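Local coordinates for chicken beta-microseminoprotein-like 3 (Gallus gallus, PDB 6RWC) that is of unknown function but belongs to the beta-microseminoprotein (PSP-94) family and occurs as an egg-specific paralog in chicken egg white, at residues K50-V55 against I68-K73. Residues are numbered along the deposited sequence; the frame is centred on the assembly and turned at random.
Sequences KNYDRV and IRVVKK
Lys-73 NZ donates to the backbone carbonyl of Val-55, with 3.0 Å between NZ and Val-55 O. The ammonium group stands above the carbonyl plane, 52° out of it, and the carbonyl of Arg-54 lies close by, its O 3.6 Å from Lys-73 NZ. The lysine chain, extended beyond CG, reaches across to the loop and lays its CE alongside Val-55 O at 3.4 Å. The turn receiving this charge is shaped by Asp-53: its OD1 accepts from the backbone N of Val-55 at 3.1 Å, met from above the carboxylate plane, closing an Asx turn, while OD2 takes the ND2 of Asn-56. Two residues before Val-55, the chain also makes an inverse gamma turn centred on Asp-53.

At the other end, Tyr-52 lies flat over the isopropyl group of Val-70. Val-70 CG2 lies over the centre of one face of the Tyr-52 ring, 4.0 Å from its centroid and 5° off the normal, a CH-pi contact; Val-70 CG1 lies over the same face near its CD2 corner, 3.5 Å from Tyr-52 CD2. The Tyr-52 CB points toward the strand, and CG between the backbone N and carbonyl carbon (chi1 61°) turns a ring face onto Val-70. A serine in place of Tyr-52 would probably leave both Val-70 methyls without their aromatic cover. Val-70 is buried, also touching Pro-49, Cys-57, Cys-80 and Val-82.

The loop preceding strand 57-62 thus folds back over strand 67-72 of the antiparallel two-stranded sheet, beside the Cys-57–Cys-80 disulfide, as part of the C-terminal half of the beta-microseminoprotein fold.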
loop_
_atom_site.group_PDB
_atom_site.type_symbol
_atom_site.label_atom_id
_atom_site.label_comp_id
_atom_site.label_asym_id
_atom_site.label_seq_id
_atom_site.Cartn_x
_atom_site.Cartn_y
_atom_site.Cartn_z
ATOM N N LYS A 50 -11.365 -3.458 -8.976
ATOM C CA LYS A 50 -11.600 -4.694 -9.715
ATOM C C LYS A 50 -12.592 -4.524 -10.863
ATOM O O LYS A 50 -12.272 -4.846 -12.011
ATOM C CB LYS A 50 -12.090 -5.786 -8.758
ATOM N N ASN A 51 -13.797 -4.035 -10.573
ATOM C CA ASN A 51 -14.886 -4.010 -11.546
ATOM C C ASN A 51 -15.440 -2.597 -11.663
ATOM O O ASN A 51 -16.066 -2.092 -10.725
ATOM C CB ASN A 51 -15.989 -4.992 -11.150
ATOM C CG ASN A 51 -15.561 -6.438 -11.298
ATOM O OD1 ASN A 51 -15.128 -6.863 -12.370
ATOM N ND2 ASN A 51 -15.670 -7.201 -10.217
ATOM N N TYR A 52 -15.221 -1.970 -12.816
ATOM C CA TYR A 52 -15.768 -0.648 -13.089
ATOM C C TYR A 52 -15.731 -0.407 -14.591
ATOM O O TYR A 52 -15.128 -1.170 -15.350
ATOM C CB TYR A 52 -15.004 0.447 -12.337
ATOM C CG TYR A 52 -13.537 0.563 -12.694
ATOM C CD1 TYR A 52 -12.582 -0.216 -12.052
ATOM C CD2 TYR A 52 -13.105 1.464 -13.659
ATOM C CE1 TYR A 52 -11.241 -0.107 -12.368
ATOM C CE2 TYR A 52 -11.764 1.580 -13.981
ATOM C CZ TYR A 52 -10.837 0.793 -13.332
ATOM O OH TYR A 52 -9.503 0.902 -13.646
ATOM N N ASP A 53 -16.386 0.675 -15.005
ATOM C CA ASP A 53 -16.500 1.054 -16.413
ATOM C C ASP A 53 -15.198 1.717 -16.846
ATOM O O ASP A 53 -15.051 2.939 -16.809
ATOM C CB ASP A 53 -17.701 1.971 -16.614
ATOM C CG ASP A 53 -17.875 2.409 -18.055
ATOM O OD1 ASP A 53 -17.212 1.838 -18.947
ATOM O OD2 ASP A 53 -18.678 3.334 -18.295
ATOM N N ARG A 54 -14.241 0.899 -17.285
ATOM C CA ARG A 54 -12.954 1.427 -17.719
ATOM C C ARG A 54 -13.031 2.176 -19.046
ATOM O O ARG A 54 -12.014 2.727 -19.479
ATOM C CB ARG A 54 -11.930 0.294 -17.823
ATOM C CG ARG A 54 -12.216 -0.712 -18.921
ATOM C CD ARG A 54 -11.087 -1.723 -19.036
ATOM N NE ARG A 54 -11.198 -2.523 -20.251
ATOM C CZ ARG A 54 -10.741 -2.141 -21.438
ATOM N NH1 ARG A 54 -10.145 -0.964 -21.573
ATOM N NH2 ARG A 54 -10.883 -2.931 -22.493
ATOM N N VAL A 55 -14.196 2.213 -19.694
ATOM C CA VAL A 55 -14.340 2.980 -20.927
ATOM C C VAL A 55 -14.576 4.455 -20.622
ATOM O O VAL A 55 -14.010 5.337 -21.280
ATOM C CB VAL A 55 -15.475 2.392 -21.784
ATOM C CG1 VAL A 55 -15.588 3.135 -23.100
ATOM C CG2 VAL A 55 -15.249 0.903 -22.019
ATOM N N ILE A 68 -6.136 4.269 -5.249
ATOM C CA ILE A 68 -6.563 4.498 -6.623
ATOM C C ILE A 68 -8.046 4.822 -6.575
ATOM O O ILE A 68 -8.866 3.962 -6.228
ATOM C CB ILE A 68 -6.293 3.287 -7.526
ATOM C CG1 ILE A 68 -4.789 3.062 -7.675
ATOM C CG2 ILE A 68 -6.936 3.491 -8.888
ATOM C CD1 ILE A 68 -4.440 1.812 -8.444
ATOM N N ARG A 69 -8.395 6.057 -6.911
ATOM C CA ARG A 69 -9.780 6.502 -6.926
ATOM C C ARG A 69 -10.275 6.543 -8.365
ATOM O O ARG A 69 -9.682 7.221 -9.209
ATOM C CB ARG A 69 -9.916 7.874 -6.263
ATOM C CG ARG A 69 -11.327 8.448 -6.286
ATOM C CD ARG A 69 -11.468 9.596 -5.291
ATOM N NE ARG A 69 -12.453 10.584 -5.722
ATOM C CZ ARG A 69 -12.148 11.705 -6.369
ATOM N NH1 ARG A 69 -10.884 11.980 -6.656
ATOM N NH2 ARG A 69 -13.105 12.551 -6.726
ATOM N N VAL A 70 -11.357 5.821 -8.635
ATOM C CA VAL A 70 -11.917 5.713 -9.977
ATOM C C VAL A 70 -12.888 6.867 -10.207
ATOM O O VAL A 70 -13.881 7.011 -9.485
ATOM C CB VAL A 70 -12.608 4.355 -10.175
ATOM C CG1 VAL A 70 -13.265 4.289 -11.536
ATOM C CG2 VAL A 70 -11.601 3.222 -10.007
ATOM N N VAL A 71 -12.604 7.687 -11.218
ATOM C CA VAL A 71 -13.369 8.895 -11.495
ATOM C C VAL A 71 -13.752 8.911 -12.969
ATOM O O VAL A 71 -13.220 8.158 -13.783
ATOM C CB VAL A 71 -12.588 10.172 -11.131
ATOM C CG1 VAL A 71 -12.216 10.163 -9.651
ATOM C CG2 VAL A 71 -11.348 10.296 -12.010
ATOM N N LYS A 72 -14.688 9.798 -13.301
ATOM C CA LYS A 72 -15.126 9.954 -14.682
ATOM C C LYS A 72 -14.047 10.634 -15.518
ATOM O O LYS A 72 -13.389 11.574 -15.066
ATOM C CB LYS A 72 -16.416 10.773 -14.737
ATOM C CG LYS A 72 -17.617 10.105 -14.081
ATOM C CD LYS A 72 -18.301 9.129 -15.028
ATOM C CE LYS A 72 -19.534 8.511 -14.383
ATOM N NZ LYS A 72 -20.237 7.574 -15.303
ATOM N N LYS A 73 -13.873 10.155 -16.753
ATOM C CA LYS A 73 -12.889 10.766 -17.643
ATOM C C LYS A 73 -13.284 12.193 -18.006
ATOM O O LYS A 73 -12.421 13.066 -18.150
ATOM C CB LYS A 73 -12.719 9.922 -18.908
ATOM C CG LYS A 73 -12.102 8.551 -18.681
ATOM C CD LYS A 73 -11.943 7.806 -20.004
ATOM C CE LYS A 73 -11.171 6.505 -19.825
ATOM N NZ LYS A 73 -11.008 5.765 -21.109
#